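Local atomic coordinates of 2L protein (Yaba-like disease virus, PDB entry 3IT8), a protein that belongs to a poxvirus family with an MHC class I-like fold and binds host tumour necrosis factor, thereby probably blunting the cytokine's signalling. Residues H24-Q28 with K177-D181; Y98-L103 with D211-K215; F250-I254 with S264-L268; N65-W69 with D150-L155. All blocks are in the same frame, centred on the assembly; numbering follows the deposited sequence.

Interaction 1 of 4, residues H24-Q28 with K177-D181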
loop_
_atom_site.group_PDB
_atom_site.type_symbol
_atom_site.label_atom_id
_atom_site.label_comp_id
_atom_site.label_asym_id
_atom_site.label_seq_id
_atom_site.Cartn_x
_atom_site.Cartn_y
_atom_site.Cartn_z
ATOM N N HIS D 24 29.402 -23.070 -17.390
ATOM C CA HIS D 24 30.137 -21.919 -17.916
ATOM C C HIS D 24 29.561 -20.576 -17.487
ATOM O O HIS D 24 28.368 -20.304 -17.679
ATOM C CB HIS D 24 30.157 -21.945 -19.442
ATOM C CG HIS D 24 31.081 -22.962 -20.024
ATOM N ND1 HIS D 24 32.448 -22.811 -20.020
ATOM C CD2 HIS D 24 30.832 -24.126 -20.668
ATOM C CE1 HIS D 24 33.005 -23.834 -20.639
ATOM N NE2 HIS D 24 32.045 -24.647 -21.043
ATOM N N TYR D 25 30.406 -19.742 -16.891
ATOM C CA TYR D 25 30.011 -18.381 -16.505
ATOM C C TYR D 25 30.683 -17.531 -17.588
ATOM O O TYR D 25 31.911 -17.464 -17.640
ATOM C CB TYR D 25 30.570 -18.007 -15.147
ATOM C CG TYR D 25 30.241 -16.592 -14.800
ATOM C CD1 TYR D 25 28.926 -16.209 -14.537
ATOM C CD2 TYR D 25 31.225 -15.609 -14.800
ATOM C CE1 TYR D 25 28.597 -14.879 -14.285
ATOM C CE2 TYR D 25 30.907 -14.273 -14.549
ATOM C CZ TYR D 25 29.592 -13.920 -14.294
ATOM O OH TYR D 25 29.273 -12.604 -14.055
ATOM N N ASN D 26 29.897 -16.890 -18.452
ATOM C CA ASN D 26 30.471 -16.132 -19.568
ATOM C C ASN D 26 31.214 -17.208 -20.339
ATOM O O ASN D 26 30.671 -18.290 -20.542
ATOM C CB ASN D 26 31.455 -15.059 -19.098
ATOM C CG ASN D 26 30.762 -13.863 -18.495
ATOM O OD1 ASN D 26 29.548 -13.719 -18.599
ATOM N ND2 ASN D 26 31.536 -12.984 -17.870
ATOM N N ASP D 27 32.444 -16.937 -20.754
ATOM C CA ASP D 27 33.209 -17.952 -21.472
ATOM C C ASP D 27 34.154 -18.700 -20.533
ATOM O O ASP D 27 35.049 -19.398 -20.991
ATOM C CB ASP D 27 34.000 -17.334 -22.638
ATOM C CG ASP D 27 34.916 -16.193 -22.205
ATOM O OD1 ASP D 27 34.993 -15.887 -20.986
ATOM O OD2 ASP D 27 35.568 -15.595 -23.099
ATOM N N GLN D 28 33.938 -18.565 -19.224
ATOM C CA GLN D 28 34.790 -19.207 -18.220
ATOM C C GLN D 28 34.288 -20.562 -17.701
ATOM O O GLN D 28 33.223 -20.651 -17.088
ATOM C CB GLN D 28 34.958 -18.295 -17.007
ATOM C CG GLN D 28 35.443 -16.921 -17.319
ATOM C CD GLN D 28 36.793 -16.928 -17.982
ATOM O OE1 GLN D 28 36.897 -16.757 -19.202
ATOM N NE2 GLN D 28 37.843 -17.129 -17.183
ATOM N N LYS D 177 38.686 -12.235 -10.852
ATOM C CA LYS D 177 39.393 -13.285 -11.569
ATOM C C LYS D 177 39.104 -13.598 -13.038
ATOM O O LYS D 177 39.510 -14.659 -13.519
ATOM C CB LYS D 177 39.328 -14.577 -10.755
ATOM C CG LYS D 177 40.041 -14.481 -9.416
ATOM C CD LYS D 177 40.341 -15.861 -8.874
ATOM C CE LYS D 177 41.138 -15.806 -7.584
ATOM N NZ LYS D 177 41.462 -17.189 -7.115
ATOM N N ILE D 178 38.425 -12.710 -13.763
ATOM C CA ILE D 178 38.176 -12.980 -15.191
ATOM C C ILE D 178 38.363 -11.726 -16.034
ATOM O O ILE D 178 38.518 -10.641 -15.489
ATOM C CB ILE D 178 36.749 -13.551 -15.437
ATOM C CG1 ILE D 178 35.695 -12.483 -15.155
ATOM C CG2 ILE D 178 36.513 -14.773 -14.552
ATOM C CD1 ILE D 178 34.336 -12.824 -15.708
ATOM N N PRO D 179 38.345 -11.855 -17.371
ATOM C CA PRO D 179 38.520 -10.694 -18.254
ATOM C C PRO D 179 37.658 -9.522 -17.822
ATOM O O PRO D 179 36.491 -9.706 -17.473
ATOM C CB PRO D 179 38.111 -11.230 -19.617
ATOM C CG PRO D 179 38.572 -12.605 -19.562
ATOM C CD PRO D 179 38.127 -13.066 -18.172
ATOM N N LYS D 180 38.237 -8.322 -17.829
ATOM C CA LYS D 180 37.507 -7.120 -17.445
ATOM C C LYS D 180 36.506 -6.743 -18.544
ATOM O O LYS D 180 36.664 -7.113 -19.709
ATOM C CB LYS D 180 38.479 -5.966 -17.231
ATOM C CG LYS D 180 39.243 -5.610 -18.490
ATOM C CD LYS D 180 39.833 -4.218 -18.407
ATOM C CE LYS D 180 40.407 -3.787 -19.748
ATOM N NZ LYS D 180 40.883 -2.374 -19.707
ATOM N N ASP D 181 35.470 -6.006 -18.172
ATOM C CA ASP D 181 34.479 -5.577 -19.148
ATOM C C ASP D 181 35.158 -4.697 -20.187
ATOM O O ASP D 181 36.055 -3.910 -19.873
ATOM C CB ASP D 181 33.360 -4.796 -18.456
ATOM C CG ASP D 181 32.251 -5.695 -17.954
ATOM O OD1 ASP D 181 32.549 -6.794 -17.451
ATOM O OD2 ASP D 181 31.076 -5.300 -18.054
#
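Ile178 carries most of this contact, reaching across to Tyr25, Asn26 and Gln28, and Pro179 extends it on the next residue. Both branches of Ile178 meet the hairpin 18-36. CG1 lies between the backbone N and the carbonyl carbon (chi1 68°), and an extended chi2 of 165° carries the methyl outward. CD1 of Ile178 comes to 3.9 Å from CE2 of Tyr25, at the edge of the ring and near its plane. The same CD1 lies 3.5 Å from ND2 of Asn26, a van der Waals contact with the amide nitrogen; OD1 of that amide is turned to the backbone N of Thr2. The other branch, CG2 of Ile178, rests 3.7 Å from CG of Gln28, a chain bent at chi2, which brings CG and CD against the isoleucine. Pro179 and the glutamine chain approach each other from opposite directions, CD of Pro179 lying 4.1 Å from CD of Gln28; the proline ring also touches Tyr208. The surface that receives these groups is set by a type II' turn from Tyr25 to Gln28. Gln28 N bonds to Tyr25 O at 2.8 Å, and Tyr25 N to Gln28 O at 3.0 Å, the closure of a beta-hairpin with a two-residue loop. Beyond it, Tyr25 packs on helix 148-174, and Asp27 bonds to Tyr208 and Tyr263. A platform hairpin thus meets the linker that runs from helix 148-174 to strand 185-189, a junction characteristic of the MHC class I heavy-chain fold.

Interaction 2 of 4, residues Y98-L103 with D211-K215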
loop_
_atom_site.group_PDB
_atom_site.type_symbol
_atom_site.label_atom_id
_atom_site.label_comp_id
_atom_site.label_asym_id
_atom_site.label_seq_id
_atom_site.Cartn_x
_atom_site.Cartn_y
_atom_site.Cartn_z
ATOM N N TYR D 98 20.692 -15.309 -18.658
ATOM C CA TYR D 98 21.529 -14.209 -19.102
ATOM C C TYR D 98 21.002 -12.848 -18.689
ATOM O O TYR D 98 19.805 -12.661 -18.485
ATOM C CB TYR D 98 21.639 -14.235 -20.625
ATOM C CG TYR D 98 20.312 -14.015 -21.305
ATOM C CD1 TYR D 98 19.874 -12.729 -21.629
ATOM C CD2 TYR D 98 19.470 -15.091 -21.586
ATOM C CE1 TYR D 98 18.621 -12.524 -22.220
ATOM C CE2 TYR D 98 18.224 -14.901 -22.170
ATOM C CZ TYR D 98 17.801 -13.619 -22.484
ATOM O OH TYR D 98 16.549 -13.443 -23.028
ATOM N N GLU D 99 21.937 -11.911 -18.580
ATOM C CA GLU D 99 21.670 -10.527 -18.259
ATOM C C GLU D 99 22.566 -9.781 -19.241
ATOM O O GLU D 99 23.667 -9.367 -18.900
ATOM C CB GLU D 99 22.071 -10.215 -16.824
ATOM C CG GLU D 99 20.884 -9.894 -15.953
ATOM C CD GLU D 99 21.274 -9.397 -14.568
ATOM O OE1 GLU D 99 22.038 -8.406 -14.475
ATOM O OE2 GLU D 99 20.809 -9.989 -13.568
ATOM N N THR D 100 22.096 -9.665 -20.481
ATOM C CA THR D 100 22.807 -8.985 -21.565
ATOM C C THR D 100 22.303 -7.543 -21.644
ATOM O O THR D 100 21.288 -7.276 -22.284
ATOM C CB THR D 100 22.518 -9.679 -22.904
ATOM O OG1 THR D 100 22.818 -11.074 -22.784
ATOM C CG2 THR D 100 23.357 -9.083 -24.017
ATOM N N GLY D 101 23.006 -6.615 -21.003
ATOM C CA GLY D 101 22.543 -5.240 -21.011
ATOM C C GLY D 101 21.193 -5.173 -20.310
ATOM O O GLY D 101 21.036 -5.697 -19.203
ATOM N N LEU D 102 20.215 -4.545 -20.953
ATOM C CA LEU D 102 18.884 -4.435 -20.379
ATOM C C LEU D 102 18.112 -5.743 -20.484
ATOM O O LEU D 102 17.257 -6.022 -19.645
ATOM C CB LEU D 102 18.073 -3.354 -21.089
ATOM C CG LEU D 102 18.446 -1.893 -20.885
ATOM C CD1 LEU D 102 17.374 -1.041 -21.548
ATOM C CD2 LEU D 102 18.558 -1.575 -19.396
ATOM N N LEU D 103 18.403 -6.527 -21.519
ATOM C CA LEU D 103 17.713 -7.792 -21.724
ATOM C C LEU D 103 18.094 -8.839 -20.680
ATOM O O LEU D 103 19.211 -8.833 -20.153
ATOM C CB LEU D 103 18.015 -8.340 -23.115
ATOM C CG LEU D 103 17.789 -7.371 -24.273
ATOM C CD1 LEU D 103 18.039 -8.104 -25.593
ATOM C CD2 LEU D 103 16.376 -6.816 -24.230
ATOM N N ASP D 211 28.412 -12.197 -24.551
ATOM C CA ASP D 211 26.988 -12.165 -24.854
ATOM C C ASP D 211 26.594 -10.796 -25.396
ATOM O O ASP D 211 26.827 -9.757 -24.765
ATOM C CB ASP D 211 26.148 -12.509 -23.609
ATOM C CG ASP D 211 26.583 -11.741 -22.355
ATOM O OD1 ASP D 211 27.768 -11.844 -21.958
ATOM O OD2 ASP D 211 25.730 -11.048 -21.753
ATOM N N VAL D 212 26.009 -10.796 -26.586
ATOM C CA VAL D 212 25.565 -9.566 -27.215
ATOM C C VAL D 212 24.298 -9.883 -27.949
ATOM O O VAL D 212 24.155 -10.957 -28.523
ATOM C CB VAL D 212 26.594 -9.019 -28.230
ATOM C CG1 VAL D 212 25.923 -8.064 -29.188
ATOM C CG2 VAL D 212 27.678 -8.278 -27.499
ATOM N N ILE D 213 23.359 -8.955 -27.899
ATOM C CA ILE D 213 22.115 -9.140 -28.604
ATOM C C ILE D 213 21.835 -7.880 -29.375
ATOM O O ILE D 213 22.131 -6.771 -28.930
ATOM C CB ILE D 213 20.954 -9.467 -27.661
ATOM C CG1 ILE D 213 21.184 -10.847 -27.042
ATOM C CG2 ILE D 213 19.651 -9.466 -28.435
ATOM C CD1 ILE D 213 20.118 -11.283 -26.077
ATOM N N THR D 214 21.251 -8.072 -30.541
ATOM C CA THR D 214 20.973 -6.985 -31.435
ATOM C C THR D 214 19.509 -6.966 -31.855
ATOM O O THR D 214 18.914 -8.017 -32.146
ATOM C CB THR D 214 21.885 -7.130 -32.663
ATOM O OG1 THR D 214 22.376 -5.853 -33.035
ATOM C CG2 THR D 214 21.141 -7.732 -33.832
ATOM N N LYS D 215 18.935 -5.764 -31.876
ATOM C CA LYS D 215 17.544 -5.566 -32.294
ATOM C C LYS D 215 17.455 -4.535 -33.408
ATOM O O LYS D 215 18.020 -3.447 -33.309
ATOM C CB LYS D 215 16.667 -5.096 -31.123
ATOM C CG LYS D 215 16.377 -6.154 -30.099
ATOM C CD LYS D 215 15.327 -5.716 -29.108
ATOM C CE LYS D 215 14.931 -6.895 -28.231
ATOM N NZ LYS D 215 13.678 -6.652 -27.454
#
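Ile213 meets Thr100, Leu103 and Tyr98 where the MHC-like platform sits on the immunoglobulin-like domain: strand 90-100 and the type II' turn Thr100-Leu103 of the platform hairpin face the start of strand 213-218. Followed outward, the isoleucine makes a contact at every side-chain carbon. Its CB lies 3.8 Å from CD1 of Leu103. From there CG2, anti to the backbone N, makes the closest approach of the pair, 3.5 Å to the same leucine CD1. The other branch, CG1, is anti to the carbonyl carbon (chi1 -67°) and comes to 4.1 Å from CG2 of Thr100. At the tip, CD1 of Ile213 again touches CD1 of Leu103 and comes within 4.3 Å of CE1 of Tyr98, which it meets obliquely. One leucine methyl thus touches three atoms of the isoleucine. Further along the strand, the end of the Lys215 chain comes to Leu103, its NZ 4.2 Å from CD2, while that ammonium pairs with Glu236. Glu99, whose CB points away from this interface, forms salt bridges with a basic side chain on the chain of another protein, and Leu102 packs on a basic side chain there too; this end of the hairpin therefore takes part in both the domain junction and the complex. At the polar end, the Thr100 and Asp211 side chains lie alongside, pointing opposite ways. Here the threonine hydroxyl OG1 donates to OD2 of Asp211 at 3.1 Å, and OD2 receives it on its anti lone pair, away from the other carboxylate oxygen; the same OD2 also accepts from the backbone N of Ile1.

Interaction 3 of 4, residues F250-I254 with S264-L268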
loop_
_atom_site.group_PDB
_atom_site.type_symbol
_atom_site.label_atom_id
_atom_site.label_comp_id
_atom_site.label_asym_id
_atom_site.label_seq_id
_atom_site.Cartn_x
_atom_site.Cartn_y
_atom_site.Cartn_z
ATOM N N PHE D 250 21.186 -19.703 -30.608
ATOM C CA PHE D 250 20.892 -18.656 -31.574
ATOM C C PHE D 250 22.145 -18.289 -32.367
ATOM O O PHE D 250 23.198 -18.013 -31.787
ATOM C CB PHE D 250 20.353 -17.420 -30.871
ATOM C CG PHE D 250 19.573 -16.530 -31.771
ATOM C CD1 PHE D 250 18.283 -16.876 -32.157
ATOM C CD2 PHE D 250 20.141 -15.380 -32.294
ATOM C CE1 PHE D 250 17.570 -16.088 -33.057
ATOM C CE2 PHE D 250 19.434 -14.584 -33.196
ATOM C CZ PHE D 250 18.146 -14.944 -33.576
ATOM N N PRO D 251 22.040 -18.263 -33.708
ATOM C CA PRO D 251 23.128 -17.941 -34.641
ATOM C C PRO D 251 23.576 -16.485 -34.606
ATOM O O PRO D 251 22.915 -15.616 -35.170
ATOM C CB PRO D 251 22.537 -18.281 -36.008
ATOM C CG PRO D 251 21.371 -19.151 -35.699
ATOM C CD PRO D 251 20.808 -18.559 -34.449
ATOM N N TRP D 252 24.686 -16.212 -33.937
ATOM C CA TRP D 252 25.219 -14.859 -33.889
ATOM C C TRP D 252 26.597 -14.972 -34.521
ATOM O O TRP D 252 27.377 -15.847 -34.155
ATOM C CB TRP D 252 25.354 -14.351 -32.445
ATOM C CG TRP D 252 24.066 -13.953 -31.773
ATOM C CD1 TRP D 252 23.540 -14.498 -30.647
ATOM C CD2 TRP D 252 23.168 -12.905 -32.166
ATOM N NE1 TRP D 252 22.377 -13.863 -30.306
ATOM C CE2 TRP D 252 22.121 -12.880 -31.221
ATOM C CE3 TRP D 252 23.144 -11.988 -33.226
ATOM C CZ2 TRP D 252 21.056 -11.971 -31.298
ATOM C CZ3 TRP D 252 22.078 -11.081 -33.304
ATOM C CH2 TRP D 252 21.052 -11.083 -32.345
ATOM N N ASN D 253 26.900 -14.100 -35.474
ATOM C CA ASN D 253 28.200 -14.154 -36.115
ATOM C C ASN D 253 29.250 -13.527 -35.199
ATOM O O ASN D 253 29.691 -12.387 -35.404
ATOM C CB ASN D 253 28.143 -13.428 -37.450
ATOM C CG ASN D 253 29.215 -13.888 -38.394
ATOM O OD1 ASN D 253 30.400 -13.617 -38.197
ATOM N ND2 ASN D 253 28.812 -14.602 -39.426
ATOM N N ILE D 254 29.628 -14.281 -34.169
ATOM C CA ILE D 254 30.630 -13.827 -33.210
ATOM C C ILE D 254 31.898 -14.656 -33.357
ATOM O O ILE D 254 31.835 -15.858 -33.581
ATOM C CB ILE D 254 30.128 -13.968 -31.757
ATOM C CG1 ILE D 254 28.800 -13.243 -31.607
ATOM C CG2 ILE D 254 31.127 -13.355 -30.782
ATOM C CD1 ILE D 254 28.276 -13.222 -30.186
ATOM N N SER D 264 34.084 -10.117 -31.252
ATOM C CA SER D 264 33.527 -9.232 -32.269
ATOM C C SER D 264 32.319 -9.884 -32.921
ATOM O O SER D 264 32.235 -11.108 -33.016
ATOM C CB SER D 264 34.573 -8.888 -33.333
ATOM O OG SER D 264 35.505 -7.945 -32.839
ATOM N N LEU D 265 31.381 -9.057 -33.373
ATOM C CA LEU D 265 30.157 -9.542 -33.990
ATOM C C LEU D 265 29.771 -8.780 -35.253
ATOM O O LEU D 265 30.072 -7.588 -35.399
ATOM C CB LEU D 265 29.023 -9.426 -32.979
ATOM C CG LEU D 265 27.626 -9.239 -33.566
ATOM C CD1 LEU D 265 27.105 -10.571 -34.075
ATOM C CD2 LEU D 265 26.706 -8.669 -32.516
ATOM N N THR D 266 29.089 -9.478 -36.154
ATOM C CA THR D 266 28.623 -8.881 -37.398
ATOM C C THR D 266 27.213 -9.350 -37.668
ATOM O O THR D 266 27.008 -10.525 -37.918
ATOM C CB THR D 266 29.497 -9.295 -38.586
ATOM O OG1 THR D 266 30.763 -8.640 -38.490
ATOM C CG2 THR D 266 28.837 -8.913 -39.897
ATOM N N ASP D 267 26.242 -8.442 -37.621
ATOM C CA ASP D 267 24.856 -8.822 -37.868
ATOM C C ASP D 267 24.322 -8.157 -39.125
ATOM O O ASP D 267 24.337 -6.936 -39.243
ATOM C CB ASP D 267 23.981 -8.459 -36.671
ATOM C CG ASP D 267 22.623 -9.120 -36.734
ATOM O OD1 ASP D 267 22.575 -10.349 -36.948
ATOM O OD2 ASP D 267 21.603 -8.427 -36.568
ATOM N N LEU D 268 23.839 -8.970 -40.057
ATOM C CA LEU D 268 23.323 -8.470 -41.328
ATOM C C LEU D 268 21.793 -8.499 -41.397
ATOM O O LEU D 268 21.156 -9.301 -40.721
ATOM C CB LEU D 268 23.904 -9.306 -42.472
ATOM C CG LEU D 268 23.931 -8.677 -43.863
ATOM C CD1 LEU D 268 24.880 -7.487 -43.841
ATOM C CD2 LEU D 268 24.380 -9.697 -44.891
#
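Asn253 and Thr266 make the hydrogen bond of this contact: Thr266 N donates to Asn253 O at 3.1 Å with an angle of 146° at the hydrogen, the donor tilted 22° from the carbonyl plane. The same carbonyl oxygen also faces the CA-H of Leu265, with Leu265 CA 3.2 Å from Asn253 O. A matching CA-H contact runs the other way, from Ile254 CA to Ser264 O at 3.2 Å. This fits Ile254 and Leu265 as an antiparallel non-hydrogen-bonded pair, their CA atoms 4.4 Å apart. Both side chains lie on one face of the sheet, where CG1 of Ile254 touches CD1 of Leu265 at 4.0 Å. Trp252 adds to that apolar patch, with CE3 lying obliquely 4.3 Å from CD1 of Leu265. Its six-membered ring also points an edge at Asp267, CZ3 being 3.7 Å from OD1, with ring and carboxylate planes 63° apart.

One shell further out, an inverse gamma turn centred on Asn253, with Ile254 N bonded to Trp252 O at 2.7 Å, turns the chain into strand 254-255. Phe250 covers part of one face of the indole, which also packs on Ile213 and Thr214 of the facing sheet. The carboxylate is held by Trp216 NE1 on OD2, while Arg239 forms a weak, long pair with OD1. Leu265 continues inward onto Val204, Phe207 and Val212. The short edge strand 254-255 beside 263-271, with Trp252 reaching the facing three-stranded sheet, is characteristic of a C1-type immunoglobulin sandwich, in which strand D borders strand E.

Interaction 4 of 4, residues N65-W69 with D150-L155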
loop_
_atom_site.group_PDB
_atom_site.type_symbol
_atom_site.label_atom_id
_atom_site.label_comp_id
_atom_site.label_asym_id
_atom_site.label_seq_id
_atom_site.Cartn_x
_atom_site.Cartn_y
_atom_site.Cartn_z
ATOM N N ASN D 65 22.994 -32.418 -9.764
ATOM C CA ASN D 65 22.067 -33.511 -10.032
ATOM C C ASN D 65 22.556 -34.309 -11.236
ATOM O O ASN D 65 21.743 -34.779 -12.034
ATOM C CB ASN D 65 20.676 -32.964 -10.332
ATOM C CG ASN D 65 20.090 -32.197 -9.173
ATOM O OD1 ASN D 65 19.662 -31.063 -9.332
ATOM N ND2 ASN D 65 20.054 -32.813 -8.000
ATOM N N PHE D 66 23.878 -34.457 -11.373
ATOM C CA PHE D 66 24.449 -35.179 -12.508
ATOM C C PHE D 66 23.988 -36.626 -12.667
ATOM O O PHE D 66 23.557 -37.026 -13.747
ATOM C CB PHE D 66 25.970 -35.172 -12.461
ATOM C CG PHE D 66 26.593 -35.797 -13.658
ATOM C CD1 PHE D 66 26.756 -35.076 -14.826
ATOM C CD2 PHE D 66 26.963 -37.128 -13.643
ATOM C CE1 PHE D 66 27.280 -35.675 -15.973
ATOM C CE2 PHE D 66 27.489 -37.739 -14.787
ATOM C CZ PHE D 66 27.647 -37.010 -15.951
ATOM N N ASN D 67 24.090 -37.417 -11.606
ATOM C CA ASN D 67 23.677 -38.806 -11.694
ATOM C C ASN D 67 22.238 -38.869 -12.163
ATOM O O ASN D 67 21.909 -39.685 -13.020
ATOM C CB ASN D 67 23.823 -39.506 -10.344
ATOM C CG ASN D 67 25.234 -39.435 -9.804
ATOM O OD1 ASN D 67 26.194 -39.449 -10.561
ATOM N ND2 ASN D 67 25.368 -39.369 -8.490
ATOM N N PHE D 68 21.382 -38.001 -11.621
ATOM C CA PHE D 68 19.975 -37.993 -12.018
ATOM C C PHE D 68 19.825 -37.772 -13.516
ATOM O O PHE D 68 19.197 -38.568 -14.213
ATOM C CB PHE D 68 19.205 -36.909 -11.283
ATOM C CG PHE D 68 17.851 -36.639 -11.867
ATOM C CD1 PHE D 68 16.757 -37.411 -11.502
ATOM C CD2 PHE D 68 17.674 -35.622 -12.819
ATOM C CE1 PHE D 68 15.504 -37.190 -12.062
ATOM C CE2 PHE D 68 16.422 -35.391 -13.391
ATOM C CZ PHE D 68 15.330 -36.182 -13.008
ATOM N N TRP D 69 20.410 -36.687 -14.011
ATOM C CA TRP D 69 20.317 -36.366 -15.425
ATOM C C TRP D 69 20.993 -37.385 -16.335
ATOM O O TRP D 69 20.425 -37.814 -17.343
ATOM C CB TRP D 69 20.888 -34.970 -15.681
ATOM C CG TRP D 69 19.998 -33.875 -15.171
ATOM C CD1 TRP D 69 20.279 -32.971 -14.181
ATOM C CD2 TRP D 69 18.654 -33.598 -15.597
ATOM N NE1 TRP D 69 19.197 -32.153 -13.962
ATOM C CE2 TRP D 69 18.184 -32.512 -14.817
ATOM C CE3 TRP D 69 17.798 -34.163 -16.563
ATOM C CZ2 TRP D 69 16.890 -31.976 -14.974
ATOM C CZ3 TRP D 69 16.514 -33.630 -16.717
ATOM C CH2 TRP D 69 16.077 -32.546 -15.925
ATOM N N ASP D 150 10.470 -34.843 -11.007
ATOM C CA ASP D 150 11.824 -34.378 -10.749
ATOM C C ASP D 150 12.296 -33.453 -11.858
ATOM O O ASP D 150 13.022 -32.489 -11.599
ATOM C CB ASP D 150 12.781 -35.559 -10.602
ATOM C CG ASP D 150 12.578 -36.305 -9.301
ATOM O OD1 ASP D 150 12.551 -35.643 -8.243
ATOM O OD2 ASP D 150 12.452 -37.548 -9.332
ATOM N N VAL D 151 11.882 -33.739 -13.091
ATOM C CA VAL D 151 12.262 -32.899 -14.214
ATOM C C VAL D 151 11.704 -31.514 -13.951
ATOM O O VAL D 151 12.439 -30.532 -13.995
ATOM C CB VAL D 151 11.702 -33.432 -15.528
ATOM C CG1 VAL D 151 11.983 -32.452 -16.643
ATOM C CG2 VAL D 151 12.330 -34.764 -15.850
ATOM N N LYS D 152 10.406 -31.439 -13.657
ATOM C CA LYS D 152 9.755 -30.161 -13.377
ATOM C C LYS D 152 10.518 -29.380 -12.324
ATOM O O LYS D 152 10.788 -28.193 -12.473
ATOM C CB LYS D 152 8.332 -30.378 -12.867
ATOM C CG LYS D 152 7.279 -30.570 -13.928
ATOM C CD LYS D 152 5.935 -30.792 -13.259
ATOM C CE LYS D 152 4.830 -30.921 -14.278
ATOM N NZ LYS D 152 3.545 -31.283 -13.636
ATOM N N ALA D 153 10.858 -30.062 -11.248
ATOM C CA ALA D 153 11.570 -29.437 -10.150
ATOM C C ALA D 153 12.998 -28.997 -10.472
ATOM O O ALA D 153 13.365 -27.848 -10.217
ATOM C CB ALA D 153 11.570 -30.380 -8.958
ATOM N N TYR D 154 13.802 -29.903 -11.026
ATOM C CA TYR D 154 15.184 -29.581 -11.347
ATOM C C TYR D 154 15.334 -28.638 -12.522
ATOM O O TYR D 154 16.019 -27.634 -12.416
ATOM C CB TYR D 154 15.976 -30.861 -11.616
ATOM C CG TYR D 154 16.123 -31.737 -10.402
ATOM C CD1 TYR D 154 16.231 -33.122 -10.526
ATOM C CD2 TYR D 154 16.158 -31.183 -9.129
ATOM C CE1 TYR D 154 16.371 -33.928 -9.416
ATOM C CE2 TYR D 154 16.299 -31.981 -8.013
ATOM C CZ TYR D 154 16.406 -33.349 -8.163
ATOM O OH TYR D 154 16.560 -34.137 -7.051
ATOM N N LEU D 155 14.696 -28.958 -13.638
ATOM C CA LEU D 155 14.803 -28.131 -14.829
ATOM C C LEU D 155 13.870 -26.936 -14.759
ATOM O O LEU D 155 14.285 -25.785 -14.946
ATOM C CB LEU D 155 14.503 -28.957 -16.081
ATOM C CG LEU D 155 14.410 -28.156 -17.380
ATOM C CD1 LEU D 155 15.724 -27.451 -17.674
ATOM C CD2 LEU D 155 14.040 -29.094 -18.519
#
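Tyr154 is the main bump here, projecting from helix 148-174 into a hollow of helix 61-82 formed by Asn65, Phe68 and Trp69. The short helical segments run at 138° to each other with axes 12.1 Å apart, a spacing that large side chains span. The carboxamide of Asn65 lies stacked over one face of the phenol ring, OD1 3.5 Å from CD2 of Tyr154. The edge of the same tyrosine is turned into the face of Phe68: centroids are 5.0 Å apart and the planes stand at 78°, a T-shaped pair. At the root of the bump, CB of Tyr154 rests 3.7 Å from CZ2 of Trp69.

Phe68 is the answering bump. With CG anti to the backbone N (chi1 167°), its ring projects toward helix 148-174, so that CE1 comes to 3.5 Å from CB of Asp150. Phe68 also lies over the indole of its own neighbour, CE2 above the centre of the Trp69 ring. Trp69 enters lower, on the side of the sheet, where its CH2 meets CB of Leu155 at 3.9 Å and, at the ring edge, CG1 of Val151 at 4.2 Å. Beneath, Trp69 reaches Leu93 and Tyr7, and Leu155 reaches Thr95 and Tyr120.

In peptide-presenting MHC class I molecules the helices flank an open groove; here aromatic side chains meet between them. The segments form no hydrogen bond with each other, so ring packing, CH contacts and the amide-on-ring stack supply the cohesion, which suggests that complementary shape rather than charge governs how the helices fit.

Interactions 1 and 2 are both junctions between the platform and what follows it in the chain, and both use type II' hairpin turns of the same eight-stranded sheet. Interaction 1 is nearly all van der Waals contact with a linker, whereas interaction 2 adds a hydroxyl-carboxylate bond and lies nearest the chain's centre. Interaction 3 belongs to the immunoglobulin-like part and alone relies on backbone pairing; it touches interaction 2 through Val212 against Leu265 and Thr214 against Trp252. Interaction 4, helix against helix and largely aromatic, lies about 33 Å from interaction 3 between centres, on the opposite side of the chain's centre. All four are partly buried.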